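Side-chain contacts in acetylxylan esterase / glucomannan deacetylase (Cellvibrio japonicus, PDB 2W9X), which removes acetyl groups from plant cell wall polysaccharides, deacetylating glucomannan with a large preference over xylan: residues B[201-206]-B[266-271]; B[213-218]-B[242-247]; B[247-252]-B[260-265]; B[291-296]-B[303-308]. One frame throughout, in Å; residues are numbered along the deposited sequence.

Contact 1 of 4, residues B[201-206]-B[266-271]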
# COMPACT_ATOMS: atom_id res chain seq x y z
N GLY B 201 -12.84 -11.60 14.80
CA GLY B 201 -11.48 -11.44 14.27
C GLY B 201 -11.22 -12.35 13.08
O GLY B 201 -12.13 -13.03 12.61
N ILE B 202 -9.99 -12.33 12.58
CA ILE B 202 -9.52 -13.31 11.56
C ILE B 202 -9.62 -14.76 12.03
O ILE B 202 -10.17 -15.62 11.31
CB ILE B 202 -8.05 -12.99 11.11
CG1 ILE B 202 -7.99 -11.64 10.39
CG2 ILE B 202 -7.42 -14.13 10.27
CD1 ILE B 202 -8.79 -11.55 9.10
N VAL B 203 -9.07 -15.06 13.21
CA VAL B 203 -9.13 -16.42 13.78
C VAL B 203 -9.64 -16.40 15.21
O VAL B 203 -10.23 -17.38 15.69
CB VAL B 203 -7.74 -17.17 13.77
CG1 VAL B 203 -7.30 -17.54 12.34
CG2 VAL B 203 -6.64 -16.38 14.51
N ARG B 204 -9.40 -15.27 15.89
CA ARG B 204 -9.69 -15.16 17.33
C ARG B 204 -10.61 -13.96 17.56
O ARG B 204 -10.37 -12.88 17.04
CB ARG B 204 -8.39 -15.02 18.13
CG ARG B 204 -8.60 -14.96 19.64
CD ARG B 204 -7.27 -14.90 20.35
NE ARG B 204 -7.50 -14.96 21.78
CZ ARG B 204 -7.39 -13.93 22.61
NH1 ARG B 204 -6.97 -12.76 22.16
NH2 ARG B 204 -7.66 -14.10 23.91
N ASN B 205 -11.69 -14.16 18.31
CA ASN B 205 -12.65 -13.06 18.55
C ASN B 205 -12.39 -12.41 19.91
O ASN B 205 -11.54 -12.88 20.66
CB ASN B 205 -14.07 -13.62 18.46
CG ASN B 205 -14.29 -14.44 17.19
OD1 ASN B 205 -13.97 -13.99 16.09
ND2 ASN B 205 -14.85 -15.63 17.33
N TYR B 206 -13.14 -11.35 20.25
CA TYR B 206 -12.92 -10.64 21.52
C TYR B 206 -12.78 -11.57 22.74
O TYR B 206 -13.70 -12.33 23.06
CB TYR B 206 -13.99 -9.59 21.82
CG TYR B 206 -13.65 -8.86 23.09
CD1 TYR B 206 -12.56 -7.99 23.13
CD2 TYR B 206 -14.37 -9.06 24.27
CE1 TYR B 206 -12.22 -7.32 24.30
CE2 TYR B 206 -14.03 -8.38 25.45
CZ TYR B 206 -12.94 -7.53 25.45
OH TYR B 206 -12.57 -6.84 26.59
N HIS B 266 -0.16 -15.47 16.30
CA HIS B 266 0.40 -14.70 15.17
C HIS B 266 0.45 -15.52 13.89
O HIS B 266 0.01 -15.06 12.84
CB HIS B 266 1.81 -14.17 15.45
CG HIS B 266 1.89 -13.20 16.58
ND1 HIS B 266 3.06 -12.98 17.29
CD2 HIS B 266 0.96 -12.39 17.14
CE1 HIS B 266 2.83 -12.09 18.24
NE2 HIS B 266 1.57 -11.71 18.16
N ALA B 267 1.01 -16.72 14.00
CA ALA B 267 1.17 -17.61 12.85
C ALA B 267 -0.19 -17.94 12.22
O ALA B 267 -0.38 -17.85 11.01
CB ALA B 267 1.92 -18.87 13.26
N ASP B 268 -1.14 -18.31 13.07
CA ASP B 268 -2.47 -18.72 12.62
C ASP B 268 -3.26 -17.54 12.04
O ASP B 268 -3.94 -17.70 11.02
CB ASP B 268 -3.22 -19.38 13.78
CG ASP B 268 -4.49 -20.08 13.34
OD1 ASP B 268 -4.51 -20.68 12.25
OD2 ASP B 268 -5.47 -20.07 14.11
N TYR B 269 -3.15 -16.36 12.67
CA TYR B 269 -3.74 -15.14 12.16
C TYR B 269 -3.18 -14.82 10.77
O TYR B 269 -3.94 -14.53 9.84
CB TYR B 269 -3.47 -13.96 13.12
CG TYR B 269 -3.90 -12.58 12.62
CD1 TYR B 269 -5.17 -12.07 12.92
CD2 TYR B 269 -3.03 -11.77 11.88
CE1 TYR B 269 -5.57 -10.79 12.49
CE2 TYR B 269 -3.43 -10.51 11.44
CZ TYR B 269 -4.69 -10.03 11.75
OH TYR B 269 -5.06 -8.80 11.31
N VAL B 270 -1.86 -14.86 10.63
CA VAL B 270 -1.24 -14.46 9.36
C VAL B 270 -1.67 -15.41 8.22
O VAL B 270 -2.08 -14.93 7.15
CB VAL B 270 0.32 -14.28 9.45
CG1 VAL B 270 0.93 -14.12 8.07
CG2 VAL B 270 0.70 -13.08 10.32
N ALA B 271 -1.61 -16.72 8.47
CA ALA B 271 -1.94 -17.73 7.46
C ALA B 271 -3.38 -17.59 6.96
O ALA B 271 -3.63 -17.64 5.76
CB ALA B 271 -1.68 -19.15 7.99

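Contact 2 of 4, residues B[213-218]-B[242-247]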
# COMPACT_ATOMS: atom_id res chain seq x y z
N LYS B 213 -16.07 -19.99 15.97
CA LYS B 213 -16.33 -19.02 14.92
C LYS B 213 -15.21 -17.99 14.76
O LYS B 213 -14.30 -17.89 15.59
CB LYS B 213 -17.63 -18.25 15.23
CG LYS B 213 -18.89 -19.08 15.17
CD LYS B 213 -20.09 -18.28 15.60
CE LYS B 213 -21.34 -19.16 15.53
NZ LYS B 213 -22.50 -18.46 16.15
N SER B 214 -15.31 -17.23 13.66
CA SER B 214 -14.52 -16.03 13.39
C SER B 214 -15.33 -15.23 12.36
O SER B 214 -16.36 -15.70 11.87
CB SER B 214 -13.15 -16.41 12.80
OG SER B 214 -13.33 -17.02 11.54
N LEU B 215 -14.87 -14.04 12.00
CA LEU B 215 -15.51 -13.29 10.92
C LEU B 215 -15.48 -14.10 9.62
O LEU B 215 -16.46 -14.14 8.89
CB LEU B 215 -14.84 -11.92 10.71
CG LEU B 215 -15.65 -10.81 10.01
CD1 LEU B 215 -15.77 -10.99 8.49
CD2 LEU B 215 -17.05 -10.67 10.64
N LEU B 216 -14.33 -14.73 9.37
CA LEU B 216 -14.11 -15.54 8.17
C LEU B 216 -15.14 -16.68 7.99
O LEU B 216 -15.54 -16.97 6.87
CB LEU B 216 -12.66 -16.08 8.17
CG LEU B 216 -11.58 -15.14 7.57
CD1 LEU B 216 -11.88 -13.72 7.68
CD2 LEU B 216 -10.16 -15.43 8.05
N SER B 217 -15.59 -17.29 9.08
CA SER B 217 -16.56 -18.40 9.00
C SER B 217 -17.99 -17.89 8.78
O SER B 217 -18.82 -18.59 8.22
CB SER B 217 -16.49 -19.31 10.23
OG SER B 217 -16.95 -18.62 11.38
N LEU B 218 -18.24 -16.65 9.20
CA LEU B 218 -19.53 -16.00 9.00
C LEU B 218 -19.63 -15.44 7.60
O LEU B 218 -20.72 -15.36 7.03
CB LEU B 218 -19.70 -14.85 9.99
CG LEU B 218 -19.77 -15.21 11.48
CD1 LEU B 218 -19.54 -13.95 12.29
CD2 LEU B 218 -21.10 -15.83 11.83
N ILE B 242 -10.60 -4.28 4.44
CA ILE B 242 -10.73 -5.26 5.52
C ILE B 242 -10.09 -4.67 6.77
O ILE B 242 -8.92 -4.30 6.76
CB ILE B 242 -10.09 -6.63 5.16
CG1 ILE B 242 -10.55 -7.09 3.77
CG2 ILE B 242 -10.43 -7.67 6.28
CD1 ILE B 242 -9.83 -8.35 3.21
N GLY B 243 -10.85 -4.59 7.85
CA GLY B 243 -10.32 -4.12 9.14
C GLY B 243 -10.59 -5.20 10.17
O GLY B 243 -11.67 -5.23 10.74
N LEU B 244 -9.61 -6.09 10.39
CA LEU B 244 -9.77 -7.20 11.33
C LEU B 244 -8.43 -7.48 12.02
O LEU B 244 -7.37 -7.41 11.38
CB LEU B 244 -10.27 -8.47 10.59
CG LEU B 244 -11.73 -8.53 10.07
CD1 LEU B 244 -11.99 -9.75 9.13
CD2 LEU B 244 -12.71 -8.55 11.26
N GLY B 245 -8.48 -7.84 13.30
CA GLY B 245 -7.26 -8.08 14.06
C GLY B 245 -7.27 -7.47 15.46
O GLY B 245 -6.54 -7.92 16.34
N THR B 246 -8.08 -6.42 15.66
CA THR B 246 -8.24 -5.85 17.01
C THR B 246 -8.75 -6.94 17.97
O THR B 246 -8.23 -7.11 19.06
CB THR B 246 -9.14 -4.59 17.02
OG1 THR B 246 -8.42 -3.50 16.43
CG2 THR B 246 -9.53 -4.20 18.48
N ASN B 247 -9.75 -7.70 17.53
CA ASN B 247 -10.28 -8.74 18.39
C ASN B 247 -9.35 -9.95 18.52
O ASN B 247 -9.31 -10.58 19.58
CB ASN B 247 -11.67 -9.15 17.95
CG ASN B 247 -12.66 -8.03 18.15
OD1 ASN B 247 -13.38 -7.65 17.22
ND2 ASN B 247 -12.68 -7.46 19.35

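Contact 3 of 4, residues B[247-252]-B[260-265]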
# COMPACT_ATOMS: atom_id res chain seq x y z
N ASN B 247 -9.75 -7.70 17.53
CA ASN B 247 -10.28 -8.74 18.39
C ASN B 247 -9.35 -9.95 18.52
O ASN B 247 -9.31 -10.58 19.58
CB ASN B 247 -11.67 -9.15 17.95
CG ASN B 247 -12.66 -8.03 18.15
OD1 ASN B 247 -13.38 -7.65 17.22
ND2 ASN B 247 -12.68 -7.46 19.35
N ASP B 248 -8.57 -10.24 17.48
CA ASP B 248 -7.54 -11.29 17.63
C ASP B 248 -6.56 -10.94 18.73
O ASP B 248 -6.16 -11.82 19.49
CB ASP B 248 -6.78 -11.55 16.32
CG ASP B 248 -7.68 -12.01 15.22
OD1 ASP B 248 -7.75 -13.24 14.98
OD2 ASP B 248 -8.36 -11.14 14.61
N PHE B 249 -6.17 -9.66 18.81
CA PHE B 249 -4.99 -9.29 19.61
C PHE B 249 -5.20 -8.37 20.81
O PHE B 249 -4.27 -8.15 21.57
CB PHE B 249 -3.86 -8.72 18.71
CG PHE B 249 -3.43 -9.65 17.61
CD1 PHE B 249 -2.82 -10.87 17.91
CD2 PHE B 249 -3.63 -9.30 16.29
CE1 PHE B 249 -2.42 -11.73 16.89
CE2 PHE B 249 -3.24 -10.16 15.27
CZ PHE B 249 -2.62 -11.37 15.57
N SER B 250 -6.41 -7.88 21.03
CA SER B 250 -6.60 -6.87 22.06
C SER B 250 -6.48 -7.39 23.50
O SER B 250 -6.43 -6.60 24.46
CB SER B 250 -7.95 -6.17 21.88
OG SER B 250 -9.00 -7.09 22.08
N THR B 251 -6.46 -8.72 23.66
CA THR B 251 -6.44 -9.36 24.96
C THR B 251 -5.43 -10.49 24.97
O THR B 251 -5.04 -11.03 23.92
CB THR B 251 -7.82 -9.97 25.37
OG1 THR B 251 -8.23 -10.93 24.38
CG2 THR B 251 -8.90 -8.91 25.53
N ALA B 252 -5.00 -10.84 26.18
CA ALA B 252 -4.14 -11.98 26.42
C ALA B 252 -4.92 -13.28 26.21
O ALA B 252 -6.13 -13.33 26.42
CB ALA B 252 -3.63 -11.91 27.86
N LYS B 260 -1.63 -21.85 22.25
CA LYS B 260 -0.97 -21.99 23.54
C LYS B 260 0.19 -21.02 23.77
O LYS B 260 0.72 -20.92 24.88
CB LYS B 260 -0.50 -23.44 23.75
CG LYS B 260 -1.62 -24.46 23.72
CD LYS B 260 -2.72 -24.11 24.72
CE LYS B 260 -3.87 -25.09 24.68
NZ LYS B 260 -4.96 -24.61 25.57
N THR B 261 0.59 -20.33 22.70
CA THR B 261 1.59 -19.28 22.76
C THR B 261 1.11 -18.14 21.87
O THR B 261 0.33 -18.35 20.94
CB THR B 261 2.96 -19.74 22.20
OG1 THR B 261 2.79 -20.12 20.83
CG2 THR B 261 3.56 -20.92 23.01
N ARG B 262 1.58 -16.93 22.17
CA ARG B 262 1.36 -15.76 21.33
C ARG B 262 1.89 -15.96 19.89
O ARG B 262 1.28 -15.50 18.93
CB ARG B 262 2.00 -14.52 21.95
CG ARG B 262 1.35 -13.22 21.53
CD ARG B 262 0.02 -13.04 22.27
NE ARG B 262 -0.70 -11.83 21.87
CZ ARG B 262 -1.93 -11.52 22.25
NH1 ARG B 262 -2.62 -12.34 23.05
NH2 ARG B 262 -2.49 -10.38 21.84
N GLU B 263 3.03 -16.63 19.75
CA GLU B 263 3.60 -16.88 18.43
C GLU B 263 2.63 -17.74 17.62
O GLU B 263 2.46 -17.51 16.42
CB GLU B 263 4.98 -17.54 18.52
CG GLU B 263 6.08 -16.65 19.11
CD GLU B 263 5.83 -16.22 20.57
OE1 GLU B 263 5.41 -17.08 21.40
OE2 GLU B 263 6.06 -15.02 20.88
N ALA B 264 1.98 -18.71 18.28
CA ALA B 264 0.99 -19.57 17.62
C ALA B 264 -0.18 -18.78 17.06
O ALA B 264 -0.64 -19.06 15.94
CB ALA B 264 0.48 -20.67 18.57
N LEU B 265 -0.66 -17.82 17.84
CA LEU B 265 -1.74 -16.95 17.44
C LEU B 265 -1.33 -16.09 16.23
O LEU B 265 -2.09 -16.00 15.25
CB LEU B 265 -2.18 -16.08 18.63
CG LEU B 265 -3.33 -15.07 18.42
CD1 LEU B 265 -4.64 -15.75 18.02
CD2 LEU B 265 -3.54 -14.20 19.67

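Contact 4 of 4, residues B[291-296]-B[303-308]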
# COMPACT_ATOMS: atom_id res chain seq x y z
N LEU B 291 -5.85 -3.16 3.77
CA LEU B 291 -5.91 -3.78 5.09
C LEU B 291 -5.69 -2.69 6.12
O LEU B 291 -4.62 -2.08 6.17
CB LEU B 291 -4.88 -4.91 5.21
CG LEU B 291 -4.87 -5.92 4.05
CD1 LEU B 291 -4.08 -7.18 4.45
CD2 LEU B 291 -6.30 -6.32 3.56
N MET B 292 -6.74 -2.41 6.89
CA MET B 292 -6.82 -1.20 7.71
C MET B 292 -6.89 -1.54 9.20
O MET B 292 -7.76 -2.30 9.61
CB MET B 292 -8.07 -0.43 7.26
CG MET B 292 -8.36 0.85 8.02
SD MET B 292 -9.65 1.72 7.12
CE MET B 292 -9.89 3.10 8.22
N ASN B 293 -5.95 -1.01 10.00
CA ASN B 293 -5.91 -1.29 11.43
C ASN B 293 -5.43 -0.10 12.26
O ASN B 293 -4.94 0.90 11.73
CB ASN B 293 -5.07 -2.54 11.79
CG ASN B 293 -5.59 -3.82 11.15
OD1 ASN B 293 -6.32 -4.62 11.79
ND2 ASN B 293 -5.21 -4.04 9.89
N SER B 294 -5.61 -0.21 13.57
CA SER B 294 -5.25 0.84 14.53
C SER B 294 -3.77 0.76 14.86
O SER B 294 -3.08 -0.24 14.53
CB SER B 294 -6.02 0.63 15.83
OG SER B 294 -5.46 -0.49 16.51
N ASP B 295 -3.30 1.82 15.53
CA ASP B 295 -1.96 1.87 16.09
C ASP B 295 -1.98 1.40 17.55
O ASP B 295 -1.13 1.77 18.34
CB ASP B 295 -1.41 3.31 16.00
CG ASP B 295 -2.26 4.35 16.80
OD1 ASP B 295 -3.34 4.03 17.32
OD2 ASP B 295 -1.83 5.51 16.87
N GLN B 296 -2.97 0.59 17.92
CA GLN B 296 -3.08 0.21 19.33
C GLN B 296 -2.51 -1.18 19.63
O GLN B 296 -1.87 -1.81 18.76
CB GLN B 296 -4.53 0.38 19.80
CG GLN B 296 -5.01 1.85 19.69
CD GLN B 296 -4.37 2.76 20.72
OE1 GLN B 296 -4.52 2.54 21.91
NE2 GLN B 296 -3.62 3.79 20.26
N GLU B 303 1.71 -4.78 13.17
CA GLU B 303 2.83 -5.64 12.78
C GLU B 303 2.40 -6.93 12.08
O GLU B 303 3.02 -7.32 11.08
CB GLU B 303 3.76 -5.97 13.95
CG GLU B 303 4.90 -6.92 13.46
CD GLU B 303 6.17 -6.85 14.28
OE1 GLU B 303 6.74 -5.74 14.43
OE2 GLU B 303 6.61 -7.92 14.75
N GLN B 304 1.34 -7.58 12.57
CA GLN B 304 0.91 -8.84 11.95
C GLN B 304 0.35 -8.58 10.57
O GLN B 304 0.56 -9.37 9.66
CB GLN B 304 -0.11 -9.61 12.79
CG GLN B 304 0.28 -9.85 14.26
CD GLN B 304 1.75 -10.23 14.44
OE1 GLN B 304 2.23 -11.17 13.82
NE2 GLN B 304 2.45 -9.48 15.28
N VAL B 305 -0.39 -7.48 10.43
CA VAL B 305 -0.90 -7.07 9.14
C VAL B 305 0.25 -6.76 8.15
O VAL B 305 0.13 -7.07 6.95
CB VAL B 305 -1.95 -5.94 9.28
CG1 VAL B 305 -2.42 -5.42 7.93
CG2 VAL B 305 -3.15 -6.46 10.09
N GLY B 306 1.35 -6.17 8.64
CA GLY B 306 2.54 -5.95 7.80
C GLY B 306 3.08 -7.25 7.21
O GLY B 306 3.51 -7.30 6.04
N LYS B 307 3.04 -8.31 8.02
CA LYS B 307 3.50 -9.65 7.61
C LYS B 307 2.54 -10.24 6.57
O LYS B 307 2.99 -10.90 5.62
CB LYS B 307 3.57 -10.60 8.80
CG LYS B 307 4.59 -10.27 9.91
CD LYS B 307 4.44 -11.34 11.02
CE LYS B 307 5.15 -10.98 12.33
NZ LYS B 307 4.87 -12.01 13.40
N VAL B 308 1.24 -10.02 6.76
CA VAL B 308 0.20 -10.44 5.81
C VAL B 308 0.40 -9.79 4.44
O VAL B 308 0.42 -10.47 3.41
CB VAL B 308 -1.23 -10.16 6.35
CG1 VAL B 308 -2.31 -10.47 5.30
CG2 VAL B 308 -1.49 -11.00 7.59

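Contact 1 of 4, residues B[201-206]-B[266-271]
Asp268 OD2, against which Val203 CG1 packs at 3.6 Å, is held by two groups from the loop before helix 262-283: Arg258 NH1 forms a salt bridge to it and Trp259 NE1 a hydrogen bond. The carboxylate, held in this way, borders a contact made largely by apolar side chains. Val203 meets the helix with both methyls, CG1 also reaching Asp268 O at 3.6 Å while CG2 settles 3.9 Å from Tyr269 CA. Ile202 takes the aromatic ring instead. The two side chains cross at about a right angle, with Ile202 CG1 only 3.3 Å from Tyr269 CE1 and Ile202 CB 3.5 Å from Tyr269 CD1, a tight and oblique approach to the ring. The other branch, Ile202 CG2, turns to the helix backbone, 3.5 Å from Tyr269 O. With Tyr269 CG opposite the backbone N (chi1 174°), the ring extends from the helix beside Ile202, and its hydroxyl hydrogen-bonds to Leu244 O. Loop 201-206, which follows Gly199 (by similarity a transition-state stabilizer), packs on helix 262-283, consistent with the loop around the oxyanion hole of an SGNH hydrolase fold.

Contact 2 of 4, residues B[213-218]-B[242-247]
The backbones of Leu215 and Leu244 stay well apart, 8.4 Å between their CA atoms, where strand 239-243 gives way to the short helix 246-249 and the positive phi of Gly245 (136°) turns the chain at the helix N-cap. Side chains alone span the gap. Leu244 turns both of its methyls to Leu215: CD1 and CD2 each lie 3.9 Å from Leu215 CG, and the two side chains cross at about a right angle. Leu215 CG lies opposite the backbone N (chi1 -158°), which carries its branch toward Leu244. Leu215 CD1 adds a further touch on Leu244 CD1 at 4.0 Å. Leu216 joins from the next position of its helix, more loosely, with CD1 4.2 Å from Leu244 CD1. Gly245 and Asn247 belong to the Gly-x-Asn-Asp block of the SGNH hydrolases, and Asn247 is by similarity a transition-state stabilizer; Leu244 immediately precedes this block, so the leucine packing adjoins it in the chain. Leu215 also packs on Ile148 of strand 144-149, the strand that leads to the probable nucleophile Ser151. The single turn bearing Leu215 and Leu216 begins at Ser214, whose OG caps it by accepting a weak bond of 3.4 Å from Ser217 N. In return Ser217 OG donates to Ser214 O at 3.0 Å, the donor tilted 24° from the carbonyl plane, which ties the two serines together at the start of the helix.

Contact 3 of 4, residues B[247-252]-B[260-265]
Phe249 and Leu265 form the close-packed half of this contact, their side chains sliding past each other in opposite directions until Phe249 CE1 is 3.8 Å from Leu265 CG. Leu265 CD2 pushes further in, to 3.5 Å from Asp248 O, and at the same time lies over one face of the Arg262 guanidinium, off toward its rim. Asp248 CB covers the centre of one face of the Phe249 ring, and Tyr269 of helix 262-283 meets that ring edge-to-face. Arg262 bends at chi2 (76°) to bring its guanidinium alongside: NH2 comes to the edge of the Phe249 ring, in its plane, and the two flat groups are turned 59° apart. The guanidinium edge faces backbone carbonyls. NH1 donates to Thr251 O at 2.9 Å in a fairly straight bond (160°), whereas the bond from NH2 to Phe249 O, also 2.9 Å, is weak and strongly bent. NH2 also makes a weak bond to Thr251 O and a salt bridge to Glu300. Asn247 and Asp248 end the Gly-x-Asn-Asp block of the SGNH fold, and the Asp248 carboxylate accepts from the backbone N atoms of Ile202, Val203 and Arg204. Toward solvent the contact thins out: exposed Ala252 approaches Arg262 NH1 with its CA, at 3.7 Å. Thr261 caps the start of helix 262-283, OG1 accepting from Ala264 N at 3.0 Å.

Contact 4 of 4, residues B[291-296]-B[303-308]
Leu291, Asn293, Val305 and Val308 join the first strand of a beta-alpha-beta unit, strand 288-294, to its helix 300-314, from which the chain goes on to strand 320-325 of the same parallel sheet. Strand 291-294 and helix 303-308 run nearly antiparallel, at 165°, with the axes of these short segments 9.4 Å apart at closest approach. Val305 carries the largest share of the contact. With CG1 opposite the backbone N and CG2 beside it (chi1 176°), both methyls reach the strand: CG1 packs on Leu291 CB at 3.7 Å and CG2 on Asn293 CG, also at 3.7 Å. The Asn293 and Val305 side chains cross obliquely. One turn further along the helix, Val308 CG1 meets Leu291 CD1 at 3.8 Å, the two side chains about at right angles. In this SGNH hydrolase domain the helix covers one side of the sheet; on the other, Met292 packs on Leu345 and Leu349 of helix 339-354. Away from the strand, Lys307 NZ bonds to Gln304 OE1 at 2.8 Å, in the carbonyl plane and on a lone pair. Glu303 and Lys307 pack against Lys307 and Glu303 of the second subunit. Past Asn293, Ser294 OG accepts from Gln296 N at 3.1 Å, making an ST turn.

Overall arrangement
From the N-terminal side, the loop after strand 191-196 opens contact 1, which closes only on helix 262-283. Within that span lie two shorter closures in series: contact 2 brings helix 215-218 to the end of strand 239-243, and contact 3 joins helix 246-249 and the residues after it to the start of helix 262-283, the two sharing Asn247. Contact 4 follows in the chain, closing the short connection from strand 288-294 to helix 300-314. None of the loops crosses another. Strands 239-243 and 288-294 are sheet neighbours, linking contacts 2 and 4, while Tyr269 and His266 of helix 262-283 pack on Gln304, linking contact 1 to contact 4.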